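Local coordinates for protein decapping nuclease RAI1 (Candida albicans, PDB 5BUD) that removes NAD caps and other 5'-terminal groups from RNA with divalent metal ions and, as the partner of RAT1, stabilises that exoribonuclease and stimulates its activity, at residues 55-60 and 194-199; 165-170 and 283-288; 249-254 and 290-295. One frame throughout, in Å; residues are numbered along the deposited sequence.

The three contacts lie on one side of the nuclease beside its RNA-filled active site. Interactions 2 and 3 both touch the RNA, at U1 to U3 and at U4. In interaction 2, helix 158-178 packs against the end of strand 279-285 beside the RNA backbone, and the side chain of V170 is about 11 Å from a manganese ion. Interaction 3, its centre about 10 Å from that of interaction 2, continues the sheet, since strand 279-285 runs between 249-254 and 290-295. Interaction 1 is more peripheral, its nearest atom about 8 Å from the RNA. Q60 OE1 accepts a 2.8 Å hydrogen bond from R166 NH1, and I57 O one of 2.9 Å from L291 N.

Interaction 1: 55-60 and 194-199; sequences TGIDLQ and NRNKKV
I57 and N196 make the direct contact, a modest van der Waals touch between two loops. The methyl CG2 of I57 comes within 3.9 Å of OD1 of N196, and the two side chains run past each other in opposite directions. N196 reaches this far because its CG stands anti to the backbone N (chi1 -158°), which sends the amide across the gap. Its OD1 also has a hydrogen-bond partner elsewhere in the structure, so the methyl meets an oxygen that is already engaged.

The polar link is a water bridge. One water accepts from the backbone N of D58 at 2.7 Å and from ND2 of N196 at 3.0 Å, so one oxygen takes up an N-H from each loop and both ends of the N196 amide are used.

Hydrogen bonds inside each loop set its shape. OD1 of D58 accepts from the backbone N of Q60 at 2.9 Å, an Asx turn in which the carboxylate is met on its anti side, 27° out of its plane. In 194-199, the backbone N of K197 bonds to O of N194 at 3.1 Å, giving a compact turn just after helix 189-193.

Around the contact, helix 158-178 offers I177 to both I57 and N196, while the backbone of I57 bonds to L291 of strand 291-298. R195 NH1 ties the second loop to the carbonyls of Y47 and T179.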
loop_
_atom_site.group_PDB
_atom_site.type_symbol
_atom_site.label_atom_id
_atom_site.label_comp_id
_atom_site.label_asym_id
_atom_site.label_seq_id
_atom_site.Cartn_x
_atom_site.Cartn_y
_atom_site.Cartn_z
ATOM N N THR A 55 -0.466 -25.988 -16.697
ATOM C CA THR A 55 -1.354 -26.963 -16.058
ATOM C C THR A 55 -2.765 -26.434 -15.766
ATOM O O THR A 55 -3.683 -27.221 -15.534
ATOM C CB THR A 55 -0.770 -27.506 -14.740
ATOM O OG1 THR A 55 -0.569 -26.428 -13.819
ATOM C CG2 THR A 55 0.547 -28.246 -14.976
ATOM N N GLY A 56 -2.953 -25.120 -15.765
ATOM C CA GLY A 56 -4.277 -24.547 -15.518
ATOM C C GLY A 56 -4.636 -24.494 -14.036
ATOM O O GLY A 56 -5.637 -25.068 -13.608
ATOM N N ILE A 57 -3.848 -23.746 -13.268
ATOM C CA ILE A 57 -3.992 -23.692 -11.810
ATOM C C ILE A 57 -5.351 -23.123 -11.400
ATOM O O ILE A 57 -5.783 -22.112 -11.936
ATOM C CB ILE A 57 -2.843 -22.882 -11.189
ATOM C CG1 ILE A 57 -1.522 -23.628 -11.398
ATOM C CG2 ILE A 57 -3.083 -22.685 -9.703
ATOM C CD1 ILE A 57 -0.290 -22.745 -11.338
ATOM N N ASP A 58 -6.051 -23.792 -10.488
ATOM C CA ASP A 58 -7.325 -23.278 -10.017
ATOM C C ASP A 58 -7.086 -22.360 -8.828
ATOM O O ASP A 58 -6.676 -22.819 -7.755
ATOM C CB ASP A 58 -8.318 -24.381 -9.620
ATOM C CG ASP A 58 -9.743 -23.845 -9.512
ATOM O OD1 ASP A 58 -9.894 -22.672 -9.142
ATOM O OD2 ASP A 58 -10.718 -24.560 -9.829
ATOM N N LEU A 59 -7.367 -21.076 -9.012
ATOM C CA LEU A 59 -7.039 -20.084 -7.981
ATOM C C LEU A 59 -8.104 -20.023 -6.881
ATOM O O LEU A 59 -7.939 -19.287 -5.937
ATOM C CB LEU A 59 -6.807 -18.694 -8.608
ATOM C CG LEU A 59 -5.557 -18.590 -9.470
ATOM C CD1 LEU A 59 -5.449 -17.231 -10.158
ATOM C CD2 LEU A 59 -4.278 -18.870 -8.693
ATOM N N GLN A 60 -9.216 -20.742 -7.026
ATOM C CA GLN A 60 -10.134 -20.938 -5.890
ATOM C C GLN A 60 -9.879 -22.238 -5.138
ATOM O O GLN A 60 -10.549 -22.519 -4.143
ATOM C CB GLN A 60 -11.602 -20.804 -6.295
ATOM C CG GLN A 60 -12.093 -21.784 -7.339
ATOM C CD GLN A 60 -13.530 -21.520 -7.717
ATOM O OE1 GLN A 60 -14.385 -21.370 -6.863
ATOM N NE2 GLN A 60 -13.797 -21.438 -9.014
ATOM N N ASN A 194 4.506 -28.703 -3.878
ATOM C CA ASN A 194 3.400 -28.770 -2.921
ATOM C C ASN A 194 2.637 -27.457 -2.693
ATOM O O ASN A 194 1.775 -27.383 -1.809
ATOM C CB ASN A 194 3.918 -29.270 -1.572
ATOM C CG ASN A 194 4.447 -30.693 -1.636
ATOM O OD1 ASN A 194 4.323 -31.384 -2.655
ATOM N ND2 ASN A 194 5.065 -31.132 -0.542
ATOM N N ARG A 195 2.953 -26.422 -3.468
ATOM C CA ARG A 195 2.410 -25.089 -3.212
ATOM C C ARG A 195 0.932 -25.010 -3.417
ATOM O O ARG A 195 0.237 -24.335 -2.672
ATOM C CB ARG A 195 3.094 -24.072 -4.109
ATOM C CG ARG A 195 4.463 -23.760 -3.597
ATOM C CD ARG A 195 5.066 -22.655 -4.386
ATOM N NE ARG A 195 5.265 -23.045 -5.781
ATOM C CZ ARG A 195 5.750 -22.229 -6.701
ATOM N NH1 ARG A 195 6.081 -20.992 -6.367
ATOM N NH2 ARG A 195 5.930 -22.654 -7.942
ATOM N N ASN A 196 0.446 -25.721 -4.424
ATOM C CA ASN A 196 -0.972 -25.712 -4.763
ATOM C C ASN A 196 -1.824 -26.369 -3.671
ATOM O O ASN A 196 -3.037 -26.203 -3.657
ATOM C CB ASN A 196 -1.197 -26.416 -6.106
ATOM C CG ASN A 196 -2.501 -26.013 -6.786
ATOM O OD1 ASN A 196 -3.089 -24.967 -6.484
ATOM N ND2 ASN A 196 -2.955 -26.843 -7.735
ATOM N N LYS A 197 -1.203 -27.112 -2.754
ATOM C CA LYS A 197 -1.947 -27.726 -1.634
ATOM C C LYS A 197 -1.777 -26.964 -0.322
ATOM O O LYS A 197 -2.487 -27.210 0.633
ATOM C CB LYS A 197 -1.518 -29.182 -1.433
ATOM C CG LYS A 197 -1.953 -30.107 -2.564
ATOM C CD LYS A 197 -1.175 -31.421 -2.538
ATOM C CE LYS A 197 -1.546 -32.340 -3.699
ATOM N NZ LYS A 197 -2.944 -32.859 -3.628
ATOM N N LYS A 198 -0.821 -26.043 -0.272
ATOM C CA LYS A 198 -0.568 -25.275 0.949
ATOM C C LYS A 198 -1.817 -24.481 1.336
ATOM O O LYS A 198 -2.521 -23.961 0.471
ATOM C CB LYS A 198 0.626 -24.351 0.705
ATOM C CG LYS A 198 1.277 -23.787 1.942
ATOM C CD LYS A 198 2.240 -22.661 1.585
ATOM C CE LYS A 198 3.272 -23.071 0.554
ATOM N NZ LYS A 198 4.408 -22.103 0.509
ATOM N N VAL A 199 -2.108 -24.435 2.639
ATOM C CA VAL A 199 -3.172 -23.618 3.194
ATOM C C VAL A 199 -2.845 -22.149 2.982
ATOM O O VAL A 199 -1.771 -21.702 3.326
ATOM C CB VAL A 199 -3.331 -23.857 4.718
ATOM C CG1 VAL A 199 -4.246 -22.823 5.335
ATOM C CG2 VAL A 199 -3.862 -25.261 4.988
HETATM O O HOH W 1 -5.187 -26.155 -9.626
#

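Interaction 2: 165-170 and 283-288; sequences KRCEYV and GFRDNN. With nucleotides of chain C.
R285 meets C167 and V170 where helix 158-178 faces the end of strand 279-285, on the RNA-binding side of the PD-(D/E)XK nuclease fold. CB of R285 sits close to O of I290, where the chain turns into the next strand. CG takes the crowded position between backbone N and carbonyl carbon (chi1 49°), and a bend at chi2 (85°) carries the chain past V170, whose CG1 is 4.5 Å from CG. At the head, NH1 makes a weak hydrogen bond to the carbonyl of D286, while SG of C167 lies over one face of the guanidinium, 3.8 Å from NH2.

NH2 does the work on the RNA. It donates to OP1 of U3 of chain C, which approaches at the guanidinium edge near its plane, and forms a salt bridge with the phosphate of U4 of chain C. The helix touches the same strand of RNA: CB of C167 packs on C5' of U3, and O of E168 accepts a 2.6 Å hydrogen bond from O2' of U1, a group that RNA has and DNA lacks. R285 NH2 thus sits between successive phosphates, 2.9 Å from OP1 of U3.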
loop_
_atom_site.group_PDB
_atom_site.type_symbol
_atom_site.label_atom_id
_atom_site.label_comp_id
_atom_site.label_asym_id
_atom_site.label_seq_id
_atom_site.Cartn_x
_atom_site.Cartn_y
_atom_site.Cartn_z
ATOM N N LYS A 165 -16.423 -12.945 -3.155
ATOM C CA LYS A 165 -15.604 -13.435 -2.041
ATOM C C LYS A 165 -14.506 -14.418 -2.468
ATOM O O LYS A 165 -13.409 -14.394 -1.947
ATOM C CB LYS A 165 -16.479 -14.078 -0.955
ATOM C CG LYS A 165 -17.435 -13.113 -0.279
ATOM C CD LYS A 165 -16.680 -11.945 0.331
ATOM C CE LYS A 165 -17.525 -11.168 1.322
ATOM N NZ LYS A 165 -16.716 -10.152 2.063
ATOM N N ARG A 166 -14.791 -15.280 -3.433
ATOM C CA ARG A 166 -13.759 -16.134 -3.974
ATOM C C ARG A 166 -12.704 -15.323 -4.707
ATOM O O ARG A 166 -11.532 -15.664 -4.662
ATOM C CB ARG A 166 -14.384 -17.214 -4.868
ATOM C CG ARG A 166 -15.091 -18.274 -4.033
ATOM C CD ARG A 166 -16.030 -19.173 -4.825
ATOM N NE ARG A 166 -16.591 -20.165 -3.899
ATOM C CZ ARG A 166 -16.064 -21.348 -3.606
ATOM N NH1 ARG A 166 -14.963 -21.801 -4.200
ATOM N NH2 ARG A 166 -16.668 -22.109 -2.695
ATOM N N CYS A 167 -13.113 -14.249 -5.378
ATOM C CA CYS A 167 -12.138 -13.384 -6.077
ATOM C C CYS A 167 -11.166 -12.736 -5.081
ATOM O O CYS A 167 -9.957 -12.627 -5.363
ATOM C CB CYS A 167 -12.843 -12.347 -6.945
ATOM S SG CYS A 167 -13.508 -13.012 -8.488
ATOM N N GLU A 168 -11.664 -12.395 -3.887
ATOM C CA GLU A 168 -10.800 -11.897 -2.807
ATOM C C GLU A 168 -9.757 -12.922 -2.431
ATOM O O GLU A 168 -8.601 -12.598 -2.159
ATOM C CB GLU A 168 -11.633 -11.441 -1.584
ATOM C CG GLU A 168 -12.323 -10.116 -1.853
ATOM C CD GLU A 168 -13.419 -9.708 -0.876
ATOM O OE1 GLU A 168 -14.076 -8.684 -1.156
ATOM O OE2 GLU A 168 -13.640 -10.373 0.153
ATOM N N TYR A 169 -10.155 -14.180 -2.445
ATOM C CA TYR A 169 -9.268 -15.258 -2.056
ATOM C C TYR A 169 -8.231 -15.491 -3.143
ATOM O O TYR A 169 -7.069 -15.763 -2.874
ATOM C CB TYR A 169 -10.089 -16.520 -1.835
ATOM C CG TYR A 169 -9.274 -17.740 -1.681
ATOM C CD1 TYR A 169 -8.622 -18.015 -0.497
ATOM C CD2 TYR A 169 -9.168 -18.651 -2.720
ATOM C CE1 TYR A 169 -7.875 -19.168 -0.352
ATOM C CE2 TYR A 169 -8.425 -19.789 -2.593
ATOM C CZ TYR A 169 -7.781 -20.043 -1.400
ATOM O OH TYR A 169 -7.040 -21.188 -1.284
ATOM N N VAL A 170 -8.672 -15.334 -4.387
ATOM C CA VAL A 170 -7.812 -15.573 -5.542
ATOM C C VAL A 170 -6.511 -14.807 -5.416
ATOM O O VAL A 170 -5.455 -15.332 -5.732
ATOM C CB VAL A 170 -8.579 -15.218 -6.844
ATOM C CG1 VAL A 170 -7.648 -14.907 -8.008
ATOM C CG2 VAL A 170 -9.536 -16.364 -7.214
ATOM N N GLY A 283 -1.334 -11.878 -12.653
ATOM C CA GLY A 283 -1.897 -13.182 -13.001
ATOM C C GLY A 283 -3.285 -12.957 -13.582
ATOM O O GLY A 283 -4.172 -12.498 -12.867
ATOM N N PHE A 284 -3.439 -13.226 -14.884
ATOM C CA PHE A 284 -4.727 -13.123 -15.574
ATOM C C PHE A 284 -5.481 -14.451 -15.495
ATOM O O PHE A 284 -4.945 -15.501 -15.853
ATOM C CB PHE A 284 -4.513 -12.693 -17.039
ATOM C CG PHE A 284 -4.068 -11.269 -17.175
ATOM C CD1 PHE A 284 -4.954 -10.242 -16.940
ATOM C CD2 PHE A 284 -2.756 -10.961 -17.463
ATOM C CE1 PHE A 284 -4.556 -8.924 -17.024
ATOM C CE2 PHE A 284 -2.344 -9.658 -17.553
ATOM C CZ PHE A 284 -3.237 -8.635 -17.324
ATOM N N ARG A 285 -6.721 -14.397 -15.025
ATOM C CA ARG A 285 -7.508 -15.609 -14.808
ATOM C C ARG A 285 -8.850 -15.518 -15.542
ATOM O O ARG A 285 -9.326 -14.426 -15.868
ATOM C CB ARG A 285 -7.687 -15.882 -13.292
ATOM C CG ARG A 285 -8.151 -14.694 -12.451
ATOM C CD ARG A 285 -9.653 -14.590 -12.486
ATOM N NE ARG A 285 -10.195 -13.361 -11.924
ATOM C CZ ARG A 285 -11.410 -12.889 -12.208
ATOM N NH1 ARG A 285 -12.180 -13.535 -13.053
ATOM N NH2 ARG A 285 -11.855 -11.764 -11.660
ATOM N N ASP A 286 -9.456 -16.664 -15.818
ATOM C CA ASP A 286 -10.729 -16.688 -16.556
ATOM C C ASP A 286 -11.941 -16.659 -15.613
ATOM O O ASP A 286 -11.771 -16.563 -14.411
ATOM C CB ASP A 286 -10.763 -17.883 -17.527
ATOM C CG ASP A 286 -10.892 -19.224 -16.836
ATOM O OD1 ASP A 286 -11.198 -19.290 -15.629
ATOM O OD2 ASP A 286 -10.679 -20.234 -17.528
ATOM N N ASN A 287 -13.160 -16.747 -16.163
ATOM C CA ASN A 287 -14.378 -16.740 -15.348
ATOM C C ASN A 287 -14.460 -17.815 -14.283
ATOM O O ASN A 287 -15.045 -17.592 -13.239
ATOM C CB ASN A 287 -15.619 -16.839 -16.225
ATOM C CG ASN A 287 -15.779 -15.648 -17.134
ATOM O OD1 ASN A 287 -15.016 -14.680 -17.055
ATOM N ND2 ASN A 287 -16.768 -15.712 -18.010
ATOM N N ASN A 288 -13.851 -18.967 -14.536
ATOM C CA ASN A 288 -13.816 -20.050 -13.568
ATOM C C ASN A 288 -12.605 -19.986 -12.643
ATOM O O ASN A 288 -12.293 -20.962 -11.926
ATOM C CB ASN A 288 -13.909 -21.389 -14.292
ATOM C CG ASN A 288 -15.172 -21.487 -15.116
ATOM O OD1 ASN A 288 -16.244 -21.034 -14.686
ATOM N ND2 ASN A 288 -15.058 -22.031 -16.312
ATOM P P U C 2 -5.419 -8.887 -5.916
ATOM O OP1 U C 2 -4.897 -9.886 -6.894
ATOM O OP2 U C 2 -4.948 -7.486 -6.008
ATOM O "O5'" U C 2 -7.006 -8.801 -5.970
ATOM C "C5'" U C 2 -7.858 -9.955 -6.072
ATOM C "C4'" U C 2 -9.312 -9.570 -5.874
ATOM O "O4'" U C 2 -9.511 -8.932 -4.583
ATOM C "C3'" U C 2 -9.912 -8.574 -6.854
ATOM O "O3'" U C 2 -10.189 -9.239 -8.080
ATOM C "C2'" U C 2 -11.145 -8.134 -6.080
ATOM O "O2'" U C 2 -12.141 -9.140 -6.020
ATOM C "C1'" U C 2 -10.567 -7.991 -4.676
ATOM N N1 U C 2 -10.045 -6.649 -4.361
ATOM C C2 U C 2 -10.963 -5.688 -3.968
ATOM O O2 U C 2 -12.161 -5.908 -3.890
ATOM N N3 U C 2 -10.425 -4.456 -3.693
ATOM C C4 U C 2 -9.094 -4.091 -3.760
ATOM O O4 U C 2 -8.765 -2.946 -3.459
ATOM C C5 U C 2 -8.209 -5.143 -4.160
ATOM C C6 U C 2 -8.702 -6.357 -4.434
ATOM O OP3 U C 1 -2.487 -4.855 -2.569
ATOM P P U C 1 -2.205 -6.278 -2.903
ATOM O OP1 U C 1 -2.281 -6.542 -4.372
ATOM O OP2 U C 1 -0.977 -6.788 -2.197
ATOM O "O5'" U C 1 -3.449 -7.026 -2.225
ATOM C "C5'" U C 1 -3.339 -8.420 -1.901
ATOM C "C4'" U C 1 -4.663 -9.135 -2.055
ATOM O "O4'" U C 1 -5.507 -8.847 -0.912
ATOM C "C3'" U C 1 -5.533 -8.776 -3.254
ATOM O "O3'" U C 1 -5.078 -9.442 -4.429
ATOM C "C2'" U C 1 -6.883 -9.306 -2.783
ATOM O "O2'" U C 1 -6.960 -10.714 -2.799
ATOM C "C1'" U C 1 -6.864 -8.896 -1.308
ATOM N N1 U C 1 -7.485 -7.589 -1.047
ATOM C C2 U C 1 -8.861 -7.565 -0.960
ATOM O O2 U C 1 -9.544 -8.562 -1.072
ATOM N N3 U C 1 -9.401 -6.332 -0.701
ATOM C C4 U C 1 -8.725 -5.140 -0.543
ATOM O O4 U C 1 -9.360 -4.111 -0.319
ATOM C C5 U C 1 -7.303 -5.243 -0.664
ATOM C C6 U C 1 -6.745 -6.434 -0.914
ATOM P P U C 3 -10.763 -8.446 -9.342
ATOM O OP1 U C 3 -10.641 -9.346 -10.502
ATOM O OP2 U C 3 -10.158 -7.100 -9.375
ATOM O "O5'" U C 3 -12.309 -8.291 -9.003
ATOM C "C5'" U C 3 -13.175 -9.442 -9.010
ATOM C "C4'" U C 3 -14.510 -9.090 -9.595
ATOM O "O4'" U C 3 -15.236 -8.237 -8.671
ATOM C "C3'" U C 3 -14.467 -8.338 -10.921
ATOM O "O3'" U C 3 -15.570 -8.776 -11.687
ATOM C "C2'" U C 3 -14.588 -6.880 -10.495
ATOM O "O2'" U C 3 -15.149 -6.034 -11.480
ATOM C "C1'" U C 3 -15.521 -6.995 -9.289
ATOM N N1 U C 3 -15.342 -5.940 -8.281
ATOM C C2 U C 3 -16.416 -5.111 -8.014
ATOM O O2 U C 3 -17.484 -5.199 -8.596
ATOM N N3 U C 3 -16.188 -4.166 -7.045
ATOM C C4 U C 3 -15.026 -3.964 -6.332
ATOM O O4 U C 3 -14.979 -3.068 -5.489
ATOM C C5 U C 3 -13.962 -4.865 -6.662
ATOM C C6 U C 3 -14.154 -5.802 -7.599
#

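Interaction 3: 249-254 and 290-295; sequences SRIIEN and ILKNVE. With nucleotides of chain C.
I251 and K292 face each other with their CA atoms 7.9 Å apart, on either side of strand 279-285, which runs parallel to 243-250 and antiparallel to 291-298 in the sheet of this PD-(D/E)XK nuclease. Strand 291-298 carries a classic beta bulge here: K292 and N293 both face F284, whose O takes the N-H of K292 and whose N-H goes to O of N293. The bulge puts two consecutive side chains near I251.

One methyl does the touching. CG2 of I251, beside its own backbone N because CG1 fills the position between N and the carbonyl carbon (chi1 41°), lies 4.2 Å from CB of K292 and 4.0 Å from OD1 of N293, and it crosses both side chains at a slant. The lysine chain bends at chi2 and chi3 and leads its amino end away, so K292 contributes aliphatic carbon alone to the contact. F284, on the strand between, packs against both I251 and N293.

On the RNA side, R250 runs extended from CG to NE along the ribose of U4 of chain C, its CD 3.4 Å from O3'; C4' of the ribose lies in plane at the guanidinium edge. The closer NH1 approach to that O3' is too short to be trusted. NH2 makes a salt bridge with E253, which holds that end of the guanidinium beside the ribose: R250 NH2 lies 2.6 Å from OE1 of E253.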
loop_
_atom_site.group_PDB
_atom_site.type_symbol
_atom_site.label_atom_id
_atom_site.label_comp_id
_atom_site.label_asym_id
_atom_site.label_seq_id
_atom_site.Cartn_x
_atom_site.Cartn_y
_atom_site.Cartn_z
ATOM N N SER A 249 -6.035 -10.240 -12.248
ATOM C CA SER A 249 -7.141 -9.632 -12.960
ATOM C C SER A 249 -7.809 -10.639 -13.876
ATOM O O SER A 249 -7.221 -11.649 -14.218
ATOM C CB SER A 249 -6.670 -8.471 -13.820
ATOM O OG SER A 249 -7.734 -7.559 -13.926
ATOM N N ARG A 250 -9.044 -10.354 -14.269
ATOM C CA ARG A 250 -9.691 -11.173 -15.287
ATOM C C ARG A 250 -9.010 -10.933 -16.632
ATOM O O ARG A 250 -8.597 -9.828 -16.924
ATOM C CB ARG A 250 -11.179 -10.860 -15.403
ATOM C CG ARG A 250 -11.917 -11.899 -16.230
ATOM C CD ARG A 250 -13.262 -11.411 -16.741
ATOM N NE ARG A 250 -13.705 -12.196 -17.896
ATOM C CZ ARG A 250 -14.839 -11.982 -18.557
ATOM N NH1 ARG A 250 -15.679 -11.026 -18.173
ATOM N NH2 ARG A 250 -15.154 -12.749 -19.593
ATOM N N ILE A 251 -8.878 -11.976 -17.434
ATOM C CA ILE A 251 -8.473 -11.813 -18.848
ATOM C C ILE A 251 -9.387 -10.749 -19.501
ATOM O O ILE A 251 -10.522 -10.531 -19.073
ATOM C CB ILE A 251 -8.459 -13.162 -19.653
ATOM C CG1 ILE A 251 -9.650 -14.070 -19.341
ATOM C CG2 ILE A 251 -7.240 -13.985 -19.326
ATOM C CD1 ILE A 251 -11.006 -13.443 -19.589
ATOM N N ILE A 252 -8.860 -10.031 -20.485
ATOM C CA ILE A 252 -9.548 -8.854 -21.040
ATOM C C ILE A 252 -10.247 -9.198 -22.364
ATOM O O ILE A 252 -9.632 -9.785 -23.247
ATOM C CB ILE A 252 -8.550 -7.694 -21.208
ATOM C CG1 ILE A 252 -8.007 -7.274 -19.832
ATOM C CG2 ILE A 252 -9.228 -6.503 -21.879
ATOM C CD1 ILE A 252 -6.599 -6.737 -19.866
ATOM N N GLU A 253 -11.524 -8.818 -22.489
ATOM C CA GLU A 253 -12.386 -9.274 -23.603
ATOM C C GLU A 253 -13.070 -8.175 -24.421
ATOM O O GLU A 253 -13.473 -8.431 -25.548
ATOM C CB GLU A 253 -13.473 -10.219 -23.095
ATOM C CG GLU A 253 -12.937 -11.369 -22.260
ATOM C CD GLU A 253 -13.795 -12.615 -22.338
ATOM O OE1 GLU A 253 -15.026 -12.497 -22.154
ATOM O OE2 GLU A 253 -13.240 -13.710 -22.558
ATOM N N ASN A 254 -13.251 -6.986 -23.852
ATOM C CA ASN A 254 -13.709 -5.828 -24.624
ATOM C C ASN A 254 -13.026 -4.531 -24.183
ATOM O O ASN A 254 -12.219 -4.538 -23.244
ATOM C CB ASN A 254 -15.247 -5.707 -24.585
ATOM C CG ASN A 254 -15.829 -5.818 -23.182
ATOM O OD1 ASN A 254 -15.453 -5.082 -22.271
ATOM N ND2 ASN A 254 -16.787 -6.725 -23.014
ATOM N N ILE A 290 -9.440 -19.923 -13.209
ATOM C CA ILE A 290 -8.251 -20.658 -13.575
ATOM C C ILE A 290 -7.226 -19.631 -14.087
ATOM O O ILE A 290 -7.568 -18.794 -14.928
ATOM C CB ILE A 290 -8.554 -21.673 -14.707
ATOM C CG1 ILE A 290 -9.755 -22.584 -14.366
ATOM C CG2 ILE A 290 -7.331 -22.496 -15.022
ATOM C CD1 ILE A 290 -9.551 -23.433 -13.125
ATOM N N LEU A 291 -5.974 -19.742 -13.644
ATOM C CA LEU A 291 -4.896 -18.875 -14.120
ATOM C C LEU A 291 -4.572 -19.256 -15.554
ATOM O O LEU A 291 -4.272 -20.413 -15.828
ATOM C CB LEU A 291 -3.651 -19.023 -13.257
ATOM C CG LEU A 291 -2.394 -18.233 -13.593
ATOM C CD1 LEU A 291 -2.597 -16.725 -13.485
ATOM C CD2 LEU A 291 -1.231 -18.654 -12.727
ATOM N N LYS A 292 -4.618 -18.276 -16.449
ATOM C CA LYS A 292 -4.435 -18.495 -17.892
ATOM C C LYS A 292 -3.075 -18.019 -18.361
ATOM O O LYS A 292 -2.420 -18.688 -19.135
ATOM C CB LYS A 292 -5.502 -17.731 -18.652
ATOM C CG LYS A 292 -6.930 -18.102 -18.268
ATOM C CD LYS A 292 -7.220 -19.586 -18.474
ATOM C CE LYS A 292 -7.086 -19.995 -19.938
ATOM N NZ LYS A 292 -7.039 -21.479 -20.035
ATOM N N ASN A 293 -2.652 -16.853 -17.900
ATOM C CA ASN A 293 -1.319 -16.360 -18.211
ATOM C C ASN A 293 -0.826 -15.315 -17.199
ATOM O O ASN A 293 -1.616 -14.724 -16.448
ATOM C CB ASN A 293 -1.275 -15.791 -19.641
ATOM C CG ASN A 293 -2.141 -14.565 -19.802
ATOM O OD1 ASN A 293 -3.351 -14.650 -19.749
ATOM N ND2 ASN A 293 -1.520 -13.418 -20.008
ATOM N N VAL A 294 0.486 -15.100 -17.199
ATOM C CA VAL A 294 1.128 -14.174 -16.297
ATOM C C VAL A 294 1.927 -13.170 -17.093
ATOM O O VAL A 294 2.591 -13.544 -18.048
ATOM C CB VAL A 294 2.044 -14.935 -15.330
ATOM C CG1 VAL A 294 2.880 -13.984 -14.501
ATOM C CG2 VAL A 294 1.197 -15.874 -14.477
ATOM N N GLU A 295 1.859 -11.901 -16.706
ATOM C CA GLU A 295 2.597 -10.845 -17.391
ATOM C C GLU A 295 3.287 -9.885 -16.427
ATOM O O GLU A 295 2.655 -9.347 -15.490
ATOM C CB GLU A 295 1.630 -10.071 -18.297
ATOM C CG GLU A 295 2.322 -9.066 -19.201
ATOM C CD GLU A 295 1.382 -8.340 -20.151
ATOM O OE1 GLU A 295 0.198 -8.718 -20.268
ATOM O OE2 GLU A 295 1.835 -7.359 -20.763
ATOM P P U C 4 -15.378 -9.848 -12.820
ATOM O OP1 U C 4 -16.666 -10.566 -13.008
ATOM O OP2 U C 4 -14.140 -10.601 -12.549
ATOM O "O5'" U C 4 -15.147 -8.928 -14.096
ATOM C "C5'" U C 4 -16.238 -8.173 -14.648
ATOM C "C4'" U C 4 -16.196 -8.282 -16.148
ATOM O "O4'" U C 4 -16.891 -7.155 -16.743
ATOM C "C3'" U C 4 -14.795 -8.147 -16.698
ATOM O "O3'" U C 4 -14.793 -8.674 -18.014
ATOM C "C2'" U C 4 -14.585 -6.644 -16.565
ATOM O "O2'" U C 4 -13.472 -6.107 -17.252
ATOM C "C1'" U C 4 -15.959 -6.115 -17.004
ATOM N N1 U C 4 -16.402 -4.908 -16.286
ATOM C C2 U C 4 -15.450 -3.949 -15.990
ATOM O O2 U C 4 -14.276 -4.063 -16.299
ATOM N N3 U C 4 -15.924 -2.854 -15.313
ATOM C C4 U C 4 -17.221 -2.619 -14.909
ATOM O O4 U C 4 -17.489 -1.579 -14.305
ATOM C C5 U C 4 -18.147 -3.655 -15.251
ATOM C C6 U C 4 -17.717 -4.737 -15.912
#